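Local coordinates for protein oxidase/hydroxylase (Streptomyces hygroscopicus subsp. hygroscopicus, PDB 4XC9) that probably acts as an iron(II)- and 2-oxoglutarate-dependent dioxygenase of the phytanoyl-CoA dioxygenase family, at residues P148-F153 and R209-E214. Numbering follows the deposited sequence.
Sequences PEDGSF and RRKLTE
K211 sends CG anti to its backbone N (chi1 180°) and stays extended until a bend at chi4 (56°), so its methylenes run beside D150, CG lying 3.7 Å from D150 O, and its ammonium ends near T213. T213 has OG1 set between its own N and carbonyl carbon (chi1 72°); its side chain crosses that of D150 at about a right angle, and the hydroxyl gives a weak hydrogen bond to D150 OD2. The same oxygen accepts a bond from K211 NZ at 2.7 Å, which makes threonine a relay between lysine and aspartate, whose direct salt bridge is long (D150 OD1 to K211 NZ, 3.9 Å). K211 NZ also reaches T213 O from above the carbonyl plane. Replacing K211 with alanine would probably leave T213 OG1 and T213 O without this shared donor and D150 without its long salt bridge to this loop. The T213 methyl CG2 packs on E149 CG, while E149 CB rests against L212 CD1 at 3.8 Å. Backbone bonds hold the two loops together: L212 N bonds E149 O (2.6 Å), and R209 N bonds S152 O. G151 lies between, its CA 4.0 Å from that of K211; a CB there would crowd K211 CB and the carbonyl oxygen of D150, so glycine fits. R209 CB sits against P148 O, and beyond the bend at chi2 the guanidinium pairs with D189, which also accepts a bond from S152 OG. D150 OD1 forms a salt bridge with R217, a residue that binds 2-oxoglutarate and succinate, so the carboxylate probably helps to orient that arginine as a second-shell partner. These loops lead into strands 153-156 and 217-226 of the two sheets, an arrangement consistent with the double-stranded beta-helix of cupin-type 2-oxoglutarate dioxygenases.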
# COMPACT_ATOMS: atom_id res chain seq x y z
N PRO B 148 -35.08 -6.84 3.01
CA PRO B 148 -34.76 -5.44 2.73
C PRO B 148 -35.79 -4.46 3.30
O PRO B 148 -35.43 -3.52 3.98
CB PRO B 148 -34.74 -5.39 1.21
CG PRO B 148 -34.27 -6.74 0.82
CD PRO B 148 -34.92 -7.68 1.81
N GLU B 149 -37.07 -4.71 3.02
CA GLU B 149 -38.12 -3.78 3.42
C GLU B 149 -38.26 -3.72 4.94
O GLU B 149 -38.90 -2.82 5.46
CB GLU B 149 -39.46 -4.17 2.76
CG GLU B 149 -40.07 -5.48 3.25
CD GLU B 149 -39.52 -6.70 2.52
OE1 GLU B 149 -38.45 -6.59 1.86
OE2 GLU B 149 -40.17 -7.78 2.61
N ASP B 150 -37.64 -4.65 5.66
CA ASP B 150 -37.65 -4.56 7.12
C ASP B 150 -36.58 -3.60 7.66
O ASP B 150 -36.39 -3.46 8.87
CB ASP B 150 -37.48 -5.94 7.74
CG ASP B 150 -38.36 -6.13 8.96
OD1 ASP B 150 -37.91 -5.82 10.08
OD2 ASP B 150 -39.52 -6.55 8.79
N GLY B 151 -35.89 -2.91 6.76
CA GLY B 151 -34.87 -1.94 7.14
C GLY B 151 -33.50 -2.54 7.40
O GLY B 151 -32.87 -2.22 8.39
N SER B 152 -33.03 -3.41 6.49
CA SER B 152 -31.77 -4.13 6.71
C SER B 152 -30.52 -3.29 6.41
O SER B 152 -30.51 -2.49 5.47
CB SER B 152 -31.74 -5.42 5.88
OG SER B 152 -31.80 -5.19 4.48
N PHE B 153 -29.49 -3.48 7.23
CA PHE B 153 -28.13 -3.05 6.91
C PHE B 153 -27.82 -3.37 5.45
O PHE B 153 -28.08 -4.48 4.99
CB PHE B 153 -27.12 -3.74 7.84
CG PHE B 153 -25.67 -3.32 7.63
CD1 PHE B 153 -25.17 -2.17 8.22
CD2 PHE B 153 -24.81 -4.09 6.88
CE1 PHE B 153 -23.85 -1.80 8.05
CE2 PHE B 153 -23.47 -3.71 6.71
CZ PHE B 153 -23.00 -2.58 7.28
N ARG B 209 -31.74 0.18 4.43
CA ARG B 209 -32.94 0.22 3.60
C ARG B 209 -34.11 0.92 4.29
O ARG B 209 -34.19 0.99 5.52
CB ARG B 209 -33.37 -1.19 3.22
CG ARG B 209 -32.35 -1.93 2.48
CD ARG B 209 -32.29 -1.53 1.03
NE ARG B 209 -31.52 -2.53 0.32
CZ ARG B 209 -31.24 -2.50 -0.97
NH1 ARG B 209 -31.67 -1.49 -1.72
NH2 ARG B 209 -30.52 -3.48 -1.50
N ARG B 210 -35.05 1.39 3.48
CA ARG B 210 -36.23 2.05 3.99
C ARG B 210 -37.18 1.01 4.59
O ARG B 210 -37.73 0.18 3.89
CB ARG B 210 -36.90 2.83 2.86
CG ARG B 210 -37.88 3.90 3.32
CD ARG B 210 -38.35 4.69 2.13
NE ARG B 210 -37.26 5.46 1.55
CZ ARG B 210 -36.90 6.66 1.98
NH1 ARG B 210 -37.57 7.22 2.98
NH2 ARG B 210 -35.89 7.31 1.41
N LYS B 211 -37.34 1.04 5.91
CA LYS B 211 -38.23 0.10 6.59
C LYS B 211 -39.70 0.36 6.25
O LYS B 211 -40.22 1.44 6.52
CB LYS B 211 -38.03 0.18 8.10
CG LYS B 211 -38.89 -0.75 8.91
CD LYS B 211 -38.51 -0.62 10.37
CE LYS B 211 -39.57 -1.21 11.28
NZ LYS B 211 -39.89 -2.63 10.96
N LEU B 212 -40.35 -0.65 5.68
CA LEU B 212 -41.74 -0.54 5.26
C LEU B 212 -42.66 -1.28 6.23
O LEU B 212 -43.86 -1.07 6.24
CB LEU B 212 -41.92 -1.11 3.85
CG LEU B 212 -40.97 -0.53 2.80
CD1 LEU B 212 -41.29 -1.06 1.42
CD2 LEU B 212 -41.06 0.99 2.84
N THR B 213 -42.07 -2.13 7.05
CA THR B 213 -42.82 -3.00 7.93
C THR B 213 -43.11 -2.39 9.30
O THR B 213 -42.39 -1.52 9.77
CB THR B 213 -42.07 -4.31 8.12
OG1 THR B 213 -40.92 -4.08 8.96
CG2 THR B 213 -41.62 -4.84 6.78
N GLU B 214 -44.16 -2.87 9.95
CA GLU B 214 -44.50 -2.43 11.29
C GLU B 214 -43.55 -3.02 12.32
O GLU B 214 -42.74 -3.90 12.01
CB GLU B 214 -45.94 -2.82 11.64
CG GLU B 214 -46.99 -2.28 10.67
CD GLU B 214 -47.28 -0.81 10.90
OE1 GLU B 214 -46.85 -0.28 11.95
OE2 GLU B 214 -47.94 -0.18 10.04